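PDB 2OJH: uncharacterized protein Atu1656, which is of unknown function but folds as a six-bladed beta-propeller of the TolB family, a scaffold that probably serves to bind a partner molecule. Local coordinates for residues Phe82-Asn87 / Ile101-Glu106; Ser110-Leu114 / Arg123-Lys127; Asp242-Asp246 / Gly269-Asn275; Val78-Ala83 / Gly119-Arg123. One frame throughout, in Å; residues are numbered along the deposited sequence.

Contact 1: residues Phe82-Asn87 / Ile101-Glu106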
loop_
_atom_site.group_PDB
_atom_site.type_symbol
_atom_site.label_atom_id
_atom_site.label_comp_id
_atom_site.label_asym_id
_atom_site.label_seq_id
_atom_site.Cartn_x
_atom_site.Cartn_y
_atom_site.Cartn_z
ATOM N N PHE A 82 4.747 -15.208 -15.494
ATOM C CA PHE A 82 3.902 -14.628 -16.541
ATOM C C PHE A 82 3.410 -13.253 -16.119
ATOM O O PHE A 82 2.879 -12.510 -16.932
ATOM C CB PHE A 82 2.706 -15.534 -16.891
ATOM C CG PHE A 82 1.744 -15.738 -15.750
ATOM C CD1 PHE A 82 0.880 -14.721 -15.368
ATOM C CD2 PHE A 82 1.707 -16.940 -15.065
ATOM C CE1 PHE A 82 -0.002 -14.878 -14.313
ATOM C CE2 PHE A 82 0.817 -17.123 -14.017
ATOM C CZ PHE A 82 -0.034 -16.075 -13.634
ATOM N N ALA A 83 3.573 -12.929 -14.847
ATOM C CA ALA A 83 2.921 -11.721 -14.290
ATOM C C ALA A 83 3.744 -10.470 -14.563
ATOM O O ALA A 83 4.464 -9.982 -13.689
ATOM C CB ALA A 83 2.696 -11.879 -12.800
ATOM N N THR A 84 3.668 -9.964 -15.788
ATOM C CA THR A 84 4.557 -8.878 -16.192
ATOM C C THR A 84 3.785 -7.577 -16.361
ATOM O O THR A 84 4.291 -6.612 -16.959
ATOM C CB THR A 84 5.214 -9.197 -17.504
ATOM O OG1 THR A 84 4.192 -9.499 -18.468
ATOM C CG2 THR A 84 6.154 -10.414 -17.358
ATOM N N ILE A 85 2.547 -7.555 -15.876
ATOM C CA ILE A 85 1.793 -6.322 -15.837
ATOM C C ILE A 85 1.262 -6.168 -14.412
ATOM O O ILE A 85 0.036 -6.137 -14.186
ATOM C CB ILE A 85 0.642 -6.238 -16.883
ATOM C CG1 ILE A 85 1.110 -6.603 -18.295
ATOM C CG2 ILE A 85 0.091 -4.806 -16.930
ATOM C CD1 ILE A 85 -0.066 -6.854 -19.319
ATOM N N CYS A 86 2.201 -6.102 -13.467
ATOM C CA CYS A 86 1.923 -5.844 -12.059
ATOM C C CYS A 86 1.622 -4.365 -11.815
ATOM O O CYS A 86 2.232 -3.469 -12.432
ATOM C CB CYS A 86 3.120 -6.236 -11.196
ATOM S SG CYS A 86 3.362 -7.985 -11.182
ATOM N N ASN A 87 0.698 -4.090 -10.907
ATOM C CA ASN A 87 0.395 -2.711 -10.607
ATOM C C ASN A 87 1.021 -2.344 -9.248
ATOM O O ASN A 87 1.867 -3.095 -8.741
ATOM C CB ASN A 87 -1.120 -2.449 -10.688
ATOM C CG ASN A 87 -1.927 -3.260 -9.660
ATOM O OD1 ASN A 87 -1.468 -3.488 -8.534
ATOM N ND2 ASN A 87 -3.166 -3.657 -10.037
ATOM N N ILE A 101 1.077 -10.024 -5.343
ATOM C CA ILE A 101 1.083 -9.040 -6.452
ATOM C C ILE A 101 -0.312 -8.938 -7.027
ATOM O O ILE A 101 -1.148 -9.827 -6.809
ATOM C CB ILE A 101 2.068 -9.446 -7.581
ATOM C CG1 ILE A 101 1.690 -10.819 -8.137
ATOM C CG2 ILE A 101 3.533 -9.493 -7.050
ATOM C CD1 ILE A 101 2.614 -11.338 -9.310
ATOM N N SER A 102 -0.579 -7.864 -7.762
ATOM C CA SER A 102 -1.842 -7.677 -8.411
ATOM C C SER A 102 -1.505 -7.462 -9.895
ATOM O O SER A 102 -0.870 -6.468 -10.250
ATOM C CB SER A 102 -2.540 -6.445 -7.832
ATOM O OG SER A 102 -2.718 -6.583 -6.427
ATOM N N ASP A 103 -1.899 -8.402 -10.743
ATOM C CA ASP A 103 -1.444 -8.425 -12.129
ATOM C C ASP A 103 -2.608 -8.592 -13.131
ATOM O O ASP A 103 -3.646 -9.181 -12.803
ATOM C CB ASP A 103 -0.437 -9.557 -12.298
ATOM C CG ASP A 103 -0.007 -9.728 -13.729
ATOM O OD1 ASP A 103 0.906 -8.981 -14.155
ATOM O OD2 ASP A 103 -0.575 -10.603 -14.429
ATOM N N LYS A 104 -2.426 -8.094 -14.355
ATOM C CA LYS A 104 -3.501 -8.173 -15.333
ATOM C C LYS A 104 -3.207 -8.934 -16.628
ATOM O O LYS A 104 -3.958 -8.812 -17.583
ATOM C CB LYS A 104 -4.092 -6.786 -15.626
ATOM C CG LYS A 104 -3.186 -5.828 -16.311
ATOM C CD LYS A 104 -3.777 -4.386 -16.267
ATOM C CE LYS A 104 -4.547 -4.055 -17.545
ATOM N NZ LYS A 104 -4.824 -2.573 -17.650
ATOM N N VAL A 105 -2.154 -9.742 -16.652
ATOM C CA VAL A 105 -1.864 -10.565 -17.843
ATOM C C VAL A 105 -3.001 -11.537 -18.162
ATOM O O VAL A 105 -3.470 -11.606 -19.302
ATOM C CB VAL A 105 -0.501 -11.321 -17.716
ATOM C CG1 VAL A 105 -0.383 -12.454 -18.730
ATOM C CG2 VAL A 105 0.642 -10.354 -17.873
ATOM N N GLU A 106 -3.448 -12.277 -17.154
ATOM C CA GLU A 106 -4.377 -13.393 -17.379
ATOM C C GLU A 106 -5.784 -13.013 -17.793
ATOM O O GLU A 106 -6.368 -13.684 -18.642
ATOM C CB GLU A 106 -4.421 -14.311 -16.164
ATOM C CG GLU A 106 -3.270 -15.288 -16.139
ATOM C CD GLU A 106 -3.496 -16.452 -15.191
ATOM O OE1 GLU A 106 -3.818 -16.226 -14.006
ATOM O OE2 GLU A 106 -3.307 -17.606 -15.632
HETATM O O HOH W 1 1.474 -5.731 -7.853
#

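Contact 2: residues Ser110-Leu114 / Arg123-Lys127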
loop_
_atom_site.group_PDB
_atom_site.type_symbol
_atom_site.label_atom_id
_atom_site.label_comp_id
_atom_site.label_asym_id
_atom_site.label_seq_id
_atom_site.Cartn_x
_atom_site.Cartn_y
_atom_site.Cartn_z
ATOM N N SER A 110 -7.066 -6.411 -12.893
ATOM C CA SER A 110 -6.247 -6.789 -11.740
ATOM C C SER A 110 -6.735 -8.046 -11.033
ATOM O O SER A 110 -7.903 -8.114 -10.635
ATOM C CB SER A 110 -6.202 -5.644 -10.732
ATOM O OG SER A 110 -5.305 -5.966 -9.677
ATOM N N ALA A 111 -5.829 -9.014 -10.875
ATOM C CA ALA A 111 -6.065 -10.236 -10.114
ATOM C C ALA A 111 -4.895 -10.444 -9.157
ATOM O O ALA A 111 -3.730 -10.165 -9.499
ATOM C CB ALA A 111 -6.164 -11.454 -11.070
ATOM N N ILE A 112 -5.201 -10.945 -7.962
ATOM C CA ILE A 112 -4.222 -11.068 -6.888
ATOM C C ILE A 112 -3.550 -12.446 -6.987
ATOM O O ILE A 112 -4.215 -13.457 -7.228
ATOM C CB ILE A 112 -4.887 -10.814 -5.499
ATOM C CG1 ILE A 112 -5.347 -9.341 -5.393
ATOM C CG2 ILE A 112 -3.921 -11.100 -4.382
ATOM C CD1 ILE A 112 -6.191 -9.080 -4.118
ATOM N N TYR A 113 -2.229 -12.478 -6.846
ATOM C CA TYR A 113 -1.485 -13.759 -6.819
ATOM C C TYR A 113 -0.502 -13.738 -5.651
ATOM O O TYR A 113 -0.114 -12.665 -5.187
ATOM C CB TYR A 113 -0.667 -13.936 -8.095
ATOM C CG TYR A 113 -1.474 -13.928 -9.377
ATOM C CD1 TYR A 113 -1.900 -12.725 -9.954
ATOM C CD2 TYR A 113 -1.777 -15.122 -10.022
ATOM C CE1 TYR A 113 -2.653 -12.729 -11.135
ATOM C CE2 TYR A 113 -2.499 -15.144 -11.204
ATOM C CZ TYR A 113 -2.940 -13.939 -11.747
ATOM O OH TYR A 113 -3.658 -13.973 -12.916
ATOM N N LEU A 114 -0.071 -14.912 -5.204
ATOM C CA LEU A 114 1.063 -15.046 -4.282
ATOM C C LEU A 114 2.156 -15.768 -5.040
ATOM O O LEU A 114 1.860 -16.552 -5.929
ATOM C CB LEU A 114 0.703 -15.930 -3.068
ATOM C CG LEU A 114 -0.501 -15.490 -2.218
ATOM C CD1 LEU A 114 -0.582 -16.378 -0.988
ATOM C CD2 LEU A 114 -0.379 -14.051 -1.839
ATOM N N ARG A 123 0.573 -17.852 -7.947
ATOM C CA ARG A 123 -0.589 -18.662 -7.633
ATOM C C ARG A 123 -1.814 -17.753 -7.500
ATOM O O ARG A 123 -1.831 -16.905 -6.638
ATOM C CB ARG A 123 -0.335 -19.411 -6.319
ATOM C CG ARG A 123 0.754 -20.500 -6.376
ATOM C CD ARG A 123 1.414 -20.759 -4.989
ATOM N NE ARG A 123 0.478 -20.519 -3.877
ATOM C CZ ARG A 123 0.803 -20.007 -2.686
ATOM N NH1 ARG A 123 2.050 -19.654 -2.402
ATOM N NH2 ARG A 123 -0.141 -19.833 -1.769
ATOM N N LEU A 124 -2.831 -17.940 -8.353
ATOM C CA LEU A 124 -4.040 -17.067 -8.343
ATOM C C LEU A 124 -4.830 -17.213 -7.051
ATOM O O LEU A 124 -5.167 -18.352 -6.640
ATOM C CB LEU A 124 -4.984 -17.352 -9.556
ATOM C CG LEU A 124 -6.251 -16.492 -9.672
ATOM C CD1 LEU A 124 -5.943 -15.004 -9.918
ATOM C CD2 LEU A 124 -7.165 -17.056 -10.756
HETATM N N MSE A 125 -5.141 -16.071 -6.439
HETATM C CA MSE A 125 -5.919 -16.042 -5.221
HETATM C C MSE A 125 -7.365 -15.651 -5.483
HETATM O O MSE A 125 -8.279 -16.239 -4.906
HETATM C CB MSE A 125 -5.337 -15.050 -4.207
HETATM C CG MSE A 125 -4.025 -15.378 -3.570
HETATM SE SE MSE A 125 -3.997 -17.153 -2.749
HETATM C CE MSE A 125 -2.954 -18.178 -3.983
ATOM N N THR A 126 -7.585 -14.644 -6.327
ATOM C CA THR A 126 -8.923 -14.109 -6.493
ATOM C C THR A 126 -9.589 -14.445 -7.828
ATOM O O THR A 126 -9.094 -14.070 -8.898
ATOM C CB THR A 126 -8.898 -12.608 -6.387
ATOM O OG1 THR A 126 -7.947 -12.090 -7.328
ATOM C CG2 THR A 126 -8.509 -12.199 -4.986
ATOM N N LYS A 127 -10.728 -15.134 -7.751
ATOM C CA LYS A 127 -11.493 -15.480 -8.932
ATOM C C LYS A 127 -12.460 -14.379 -9.331
ATOM O O LYS A 127 -12.979 -14.413 -10.433
ATOM C CB LYS A 127 -12.236 -16.798 -8.716
ATOM C CG LYS A 127 -11.287 -17.998 -8.608
ATOM C CD LYS A 127 -12.027 -19.225 -8.171
ATOM C CE LYS A 127 -11.047 -20.355 -7.870
ATOM N NZ LYS A 127 -11.837 -21.527 -7.454
#

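Contact 3: residues Asp242-Asp246 / Gly269-Asn275. With ACY (acetic acid), chain B; ACY (acetic acid), chain C.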
loop_
_atom_site.group_PDB
_atom_site.type_symbol
_atom_site.label_atom_id
_atom_site.label_comp_id
_atom_site.label_asym_id
_atom_site.label_seq_id
_atom_site.Cartn_x
_atom_site.Cartn_y
_atom_site.Cartn_z
ATOM N N ASP A 242 -10.420 11.117 -7.023
ATOM C CA ASP A 242 -9.682 9.865 -7.035
ATOM C C ASP A 242 -8.231 10.088 -6.523
ATOM O O ASP A 242 -8.005 10.942 -5.667
ATOM C CB ASP A 242 -9.696 9.299 -8.440
ATOM C CG ASP A 242 -9.967 7.837 -8.466
ATOM O OD1 ASP A 242 -9.921 7.186 -7.405
ATOM O OD2 ASP A 242 -10.263 7.322 -9.558
ATOM N N HIS A 243 -7.266 9.330 -7.045
ATOM C CA HIS A 243 -5.865 9.413 -6.565
ATOM C C HIS A 243 -4.824 9.509 -7.708
ATOM O O HIS A 243 -4.109 8.547 -8.008
ATOM C CB HIS A 243 -5.550 8.223 -5.668
ATOM C CG HIS A 243 -5.831 6.887 -6.290
ATOM N ND1 HIS A 243 -4.850 5.943 -6.503
ATOM C CD2 HIS A 243 -6.985 6.320 -6.711
ATOM C CE1 HIS A 243 -5.383 4.855 -7.029
ATOM N NE2 HIS A 243 -6.679 5.054 -7.159
ATOM N N PRO A 244 -4.759 10.659 -8.353
ATOM C CA PRO A 244 -3.891 10.875 -9.503
ATOM C C PRO A 244 -2.376 10.924 -9.178
ATOM O O PRO A 244 -1.970 10.998 -7.998
ATOM C CB PRO A 244 -4.325 12.267 -9.989
ATOM C CG PRO A 244 -5.655 12.493 -9.369
ATOM C CD PRO A 244 -5.522 11.874 -8.039
ATOM N N ARG A 245 -1.576 10.908 -10.244
ATOM C CA ARG A 245 -0.146 11.162 -10.182
ATOM C C ARG A 245 0.134 12.636 -10.057
ATOM O O ARG A 245 -0.735 13.464 -10.336
ATOM C CB ARG A 245 0.496 10.740 -11.493
ATOM C CG ARG A 245 0.427 9.282 -11.771
ATOM C CD ARG A 245 1.516 8.917 -12.743
ATOM N NE ARG A 245 1.566 7.480 -12.871
ATOM C CZ ARG A 245 1.986 6.660 -11.911
ATOM N NH1 ARG A 245 2.434 7.135 -10.747
ATOM N NH2 ARG A 245 1.961 5.354 -12.124
ATOM N N ASP A 246 1.376 12.942 -9.689
ATOM C CA ASP A 246 2.005 14.240 -9.971
ATOM C C ASP A 246 1.235 15.461 -9.520
ATOM O O ASP A 246 1.017 16.403 -10.308
ATOM C CB ASP A 246 2.396 14.354 -11.460
ATOM C CG ASP A 246 3.359 13.253 -11.912
ATOM O OD1 ASP A 246 4.096 12.687 -11.087
ATOM O OD2 ASP A 246 3.394 12.949 -13.115
ATOM N N GLY A 269 3.795 14.250 -5.876
ATOM C CA GLY A 269 3.484 12.839 -6.087
ATOM C C GLY A 269 2.004 12.548 -5.880
ATOM O O GLY A 269 1.141 13.260 -6.407
ATOM N N GLY A 270 1.719 11.526 -5.089
ATOM C CA GLY A 270 0.361 11.013 -4.934
ATOM C C GLY A 270 0.396 9.564 -5.351
ATOM O O GLY A 270 0.905 8.721 -4.608
ATOM N N GLN A 271 -0.132 9.266 -6.533
ATOM C CA GLN A 271 -0.104 7.867 -6.987
ATOM C C GLN A 271 1.364 7.417 -7.065
ATOM O O GLN A 271 2.196 8.127 -7.640
ATOM C CB GLN A 271 -0.797 7.752 -8.348
ATOM C CG GLN A 271 -0.645 6.356 -9.019
ATOM C CD GLN A 271 -1.471 5.297 -8.315
ATOM O OE1 GLN A 271 -2.001 5.532 -7.232
ATOM N NE2 GLN A 271 -1.628 4.141 -8.946
ATOM N N GLY A 272 1.661 6.238 -6.523
ATOM C CA GLY A 272 3.026 5.690 -6.509
ATOM C C GLY A 272 3.820 6.009 -5.238
ATOM O O GLY A 272 4.735 5.254 -4.851
ATOM N N THR A 273 3.492 7.126 -4.592
ATOM C CA THR A 273 4.224 7.574 -3.404
ATOM C C THR A 273 4.255 6.463 -2.335
ATOM O O THR A 273 5.326 6.126 -1.806
ATOM C CB THR A 273 3.637 8.923 -2.867
ATOM O OG1 THR A 273 3.917 9.937 -3.826
ATOM C CG2 THR A 273 4.255 9.343 -1.542
HETATM N N MSE A 274 3.094 5.884 -2.011
HETATM C CA MSE A 274 3.043 4.844 -0.975
HETATM C C MSE A 274 1.797 3.956 -1.099
HETATM O O MSE A 274 1.084 3.753 -0.106
HETATM C CB MSE A 274 3.140 5.440 0.458
HETATM C CG MSE A 274 2.018 6.346 0.823
HETATM SE SE MSE A 274 2.165 7.016 2.670
HETATM C CE MSE A 274 3.945 7.879 2.486
ATOM N N ASN A 275 1.515 3.401 -2.287
ATOM C CA ASN A 275 0.234 2.666 -2.387
ATOM C C ASN A 275 0.161 1.500 -1.429
ATOM O O ASN A 275 -0.916 1.181 -0.899
ATOM C CB ASN A 275 -0.045 2.139 -3.806
ATOM C CG ASN A 275 -0.149 3.230 -4.791
ATOM O OD1 ASN A 275 0.872 3.770 -5.223
ATOM N ND2 ASN A 275 -1.381 3.603 -5.143
HETATM C C ACY B . -12.958 10.228 -4.667
HETATM O O ACY B . -12.781 9.061 -5.102
HETATM O OXT ACY B . -12.294 11.224 -5.027
HETATM C CH3 ACY B . -14.031 10.462 -3.643
HETATM C C ACY C . -8.280 1.376 -7.128
HETATM O O ACY C . -7.155 0.991 -7.527
HETATM O OXT ACY C . -8.566 2.547 -6.833
HETATM C CH3 ACY C . -9.376 0.381 -6.973
HETATM O O HOH W 2 2.742 10.621 -8.460
#

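Contact 4: residues Val78-Ala83 / Gly119-Arg123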
loop_
_atom_site.group_PDB
_atom_site.type_symbol
_atom_site.label_atom_id
_atom_site.label_comp_id
_atom_site.label_asym_id
_atom_site.label_seq_id
_atom_site.Cartn_x
_atom_site.Cartn_y
_atom_site.Cartn_z
ATOM N N VAL A 78 12.629 -9.027 -10.028
ATOM C CA VAL A 78 12.021 -10.229 -9.447
ATOM C C VAL A 78 11.370 -11.062 -10.558
ATOM O O VAL A 78 10.610 -10.530 -11.386
ATOM C CB VAL A 78 10.953 -9.836 -8.379
ATOM C CG1 VAL A 78 10.259 -11.065 -7.778
ATOM C CG2 VAL A 78 11.601 -9.019 -7.295
ATOM N N ASP A 79 11.682 -12.356 -10.587
ATOM C CA ASP A 79 10.988 -13.318 -11.451
ATOM C C ASP A 79 9.547 -13.486 -10.936
ATOM O O ASP A 79 9.322 -14.159 -9.924
ATOM C CB ASP A 79 11.731 -14.663 -11.424
ATOM C CG ASP A 79 11.116 -15.716 -12.357
ATOM O OD1 ASP A 79 10.150 -15.408 -13.084
ATOM O OD2 ASP A 79 11.617 -16.877 -12.359
ATOM N N THR A 80 8.591 -12.858 -11.627
ATOM C CA THR A 80 7.159 -12.968 -11.333
ATOM C C THR A 80 6.491 -13.889 -12.377
ATOM O O THR A 80 5.276 -13.908 -12.517
ATOM C CB THR A 80 6.461 -11.579 -11.328
ATOM O OG1 THR A 80 6.845 -10.850 -12.501
ATOM C CG2 THR A 80 6.853 -10.755 -10.090
ATOM N N GLY A 81 7.297 -14.664 -13.098
ATOM C CA GLY A 81 6.803 -15.483 -14.213
ATOM C C GLY A 81 5.944 -14.692 -15.191
ATOM O O GLY A 81 6.354 -13.611 -15.646
ATOM N N PHE A 82 4.747 -15.208 -15.494
ATOM C CA PHE A 82 3.902 -14.628 -16.541
ATOM C C PHE A 82 3.410 -13.253 -16.119
ATOM O O PHE A 82 2.879 -12.510 -16.932
ATOM C CB PHE A 82 2.706 -15.534 -16.891
ATOM C CG PHE A 82 1.744 -15.738 -15.750
ATOM C CD1 PHE A 82 0.880 -14.721 -15.368
ATOM C CD2 PHE A 82 1.707 -16.940 -15.065
ATOM C CE1 PHE A 82 -0.002 -14.878 -14.313
ATOM C CE2 PHE A 82 0.817 -17.123 -14.017
ATOM C CZ PHE A 82 -0.034 -16.075 -13.634
ATOM N N ALA A 83 3.573 -12.929 -14.847
ATOM C CA ALA A 83 2.921 -11.721 -14.290
ATOM C C ALA A 83 3.744 -10.470 -14.563
ATOM O O ALA A 83 4.464 -9.982 -13.689
ATOM C CB ALA A 83 2.696 -11.879 -12.800
ATOM N N GLY A 119 11.192 -15.417 -6.038
ATOM C CA GLY A 119 10.750 -15.508 -7.421
ATOM C C GLY A 119 10.143 -16.840 -7.796
ATOM O O GLY A 119 10.403 -17.850 -7.151
ATOM N N GLY A 120 9.298 -16.823 -8.827
ATOM C CA GLY A 120 8.671 -18.032 -9.355
ATOM C C GLY A 120 7.282 -17.789 -9.922
ATOM O O GLY A 120 6.923 -16.652 -10.288
ATOM N N THR A 121 6.469 -18.835 -9.896
ATOM C CA THR A 121 5.177 -18.912 -10.587
ATOM C C THR A 121 4.061 -18.412 -9.711
ATOM O O THR A 121 3.810 -19.001 -8.656
ATOM C CB THR A 121 4.886 -20.368 -10.944
ATOM O OG1 THR A 121 6.007 -20.860 -11.669
ATOM C CG2 THR A 121 3.622 -20.525 -11.788
ATOM N N PRO A 122 3.367 -17.343 -10.148
ATOM C CA PRO A 122 2.273 -16.835 -9.334
ATOM C C PRO A 122 1.105 -17.797 -9.156
ATOM O O PRO A 122 0.701 -18.470 -10.106
ATOM C CB PRO A 122 1.786 -15.605 -10.126
ATOM C CG PRO A 122 2.902 -15.243 -11.045
ATOM C CD PRO A 122 3.538 -16.561 -11.392
ATOM N N ARG A 123 0.573 -17.852 -7.947
ATOM C CA ARG A 123 -0.589 -18.662 -7.633
ATOM C C ARG A 123 -1.814 -17.753 -7.500
ATOM O O ARG A 123 -1.831 -16.905 -6.638
ATOM C CB ARG A 123 -0.335 -19.411 -6.319
ATOM C CG ARG A 123 0.754 -20.500 -6.376
ATOM C CD ARG A 123 1.414 -20.759 -4.989
ATOM N NE ARG A 123 0.478 -20.519 -3.877
ATOM C CZ ARG A 123 0.803 -20.007 -2.686
ATOM N NH1 ARG A 123 2.050 -19.654 -2.402
ATOM N NH2 ARG A 123 -0.141 -19.833 -1.769
#

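Contact 1: residues Phe82-Asn87 / Ile101-Glu106
Two groups of the loop 82-87 reach the carbonyl oxygen of Ser102: Asn87 N donates a hydrogen bond of 2.9 Å to Ser102 O, almost in line with the C=O bond, and the CA-H of Cys86 adds a weaker contact to the same oxygen. Two residues along, the roles reverse. Lys104 N donates to Ile85 O over 3.1 Å, coming from above the carbonyl plane. These bonds flank the bridge of Cys86 to Asp103 at the end of strand 98-103. A water accepts from Ser102 N at 3.0 Å and lies beside Asn87 O. The polar ends of Asn87 and Ser102 turn elsewhere, both bonding to Asp89.

The contact lies where a beta-propeller passes from one blade to the next: the loop leaves outer strand 76-77 and runs to strand 91-92, lying against strand 98-103 of the blade it is about to enter. With Asp103 extended at its first torsion (chi1 175°), the carboxylate lies against Ala83, the centre of an inverse gamma turn. There OD2 of Asp103 accepts from Val105 N at 2.9 Å, closing an Asx turn. Methyl CB of Ala83 packs 3.5 Å from Ile101 CD1, which also touches Cys86 SG. Val105 CG2 is pressed between Phe82 O and Ile85 CG1, 3.8 Å from the latter. The Phe82 ring and the Glu106 carboxylate lie 32° apart in plane, with CE1 of Phe82 3.8 Å from CG of Glu106. Tyr113 OH bonds Glu106 OE1, and its ring meets that of Phe82 edge-to-face.

Contact 2: residues Ser110-Leu114 / Arg123-Lys127
Leu114 and Arg123 form the antiparallel hydrogen-bonded pair of a beta hairpin, strands 111-116 and 123-124, which make up the outer half of a four-stranded propeller blade. Two backbone bonds join them: Arg123 N reaches Leu114 O at 2.7 Å, and Leu114 N returns a bond of 3.0 Å to Arg123 O. The side chains of the pair overlap as well. In one of the two conformers of Arg123, the chain bends at chi3 (31°), which folds the guanidinium back so that CB of Leu114 lies over one of its faces, toward the rim, and NH2 of Arg123 comes near Leu114 CD1. The branch point of Leu114 also meets selenomethionine Met125, whose chain bends twice and runs across the leucine at roughly a right angle, CG of Leu114 to CG of Met125 being 3.8 Å.

Ile112 continues the pairing after the strand 123-124 has ended. Its carbonyl oxygen takes a hydrogen bond from Met125 N, while its own N-H is satisfied by a side chain instead of a backbone carbonyl: Ile112 N points almost straight at Thr126 OG1, 3.0 Å away with an angle of 172°. CG2 of Thr126 meanwhile packs against CB and CD1 of Ile112, which extends toward Trp133 and Tyr145 of the next blade.

The other face of the hairpin carries the non-hydrogen-bonded pair Tyr113 and Leu124. CD1 of Leu124 stands 3.9 Å from the centroid of the Tyr113 ring, a CH-pi contact displaced toward the ring's rim, and also touches Ala111 CB at 3.7 Å.

Contact 3: residues Asp242-Asp246 / Gly269-Asn275
A trans first torsion of Gln271 (chi1 172°) followed by a bend at chi2 swings the amide toward His243, whose own CG stands between backbone N and carbonyl carbon (chi1 54°). The two residues belong to loops of the six-bladed propeller: 242-246 links strands 230-237 and 247-255 of one blade, and 269-275 leads out of its last strand, 262-267.

OE1 of Gln271 is held from opposite faces of its amide plane, by His243 ND1 at 3.0 Å and by Asn275 ND2 at 2.9 Å, which should fix the amide's rotation. The imidazole is also stacked on Trp220, and its NE2 donates at 3.2 Å to OXT of an acetic acid molecule, probably from the crystallisation liquor. On the backbone, Gln271 N bonds Pro244 O at 2.9 Å, and a water spans Asp246 N and Gln271 O. Asn275 OD1 accepts from Gly272 N on a lone pair, in the carbonyl plane. In one of its two conformers Arg245 has a salt bridge with Glu45, and CG of Gln271 lies over one face of its guanidinium, 3.6 Å from NH1 of Arg245.

Contact 4: residues Val78-Ala83 / Gly119-Arg123
Pro122 fills the tight half of this contact, its ring tucked against the turn made by Thr80 to Ala83. CG of Pro122 comes within 3.1 Å of Thr80 O and packs against the methyl CB of Ala83 at 3.8 Å. The same carbon stands over one face of the Phe82 ring, 4.2 Å from its centroid and toward the rim, in a CH-pi contact. The ring is brought there by the first torsion of Phe82, which holds CG between backbone N and carbonyl carbon (chi1 63°). The turn itself is of type II', with Gly81 at positive phi in its second position. It is tied by Ala83 N to Thr80 O, and by Thr80 OG1, which donates to Ala83 O from above the carbonyl plane.

Toward solvent the contact thins to backbone. Gly120 N donates to Asp79 O at 2.9 Å, the only hydrogen bond between segments 78-83 and 119-123, and CA of Gly119 lies against the same oxygen. Asp79 is exposed, yet its carboxylate is engaged: OD1 of Asp79 accepts from Gly81 N at 2.9 Å, an Asx turn that overlaps the start of the beta turn. Such a seam joins adjacent blades at the periphery of a beta-propeller, here the connection leaving outer strand 76-77 against the hairpin loop before outer strand 123-124 of the next blade.

How the contacts relate
Contacts 1, 2 and 4 form one continuous region on the same side of the propeller, while contact 3 stands apart, its centre about 19 to 25 Å from theirs. Contact 2 is buried and binds strands within a single blade largely by backbone pairing. The others are partly buried, contact 4 lying farthest from the centre of the chain and contact 3 nearest. Contacts 1 and 4 share Phe82 and Ala83 and attach the incoming loop to that blade, the first through mixed polar and apolar contacts, the second mainly through a proline. Contact 3 relies on side-chain and backbone hydrogen bonds and a bridging water, with its charged groups paired outside the contact.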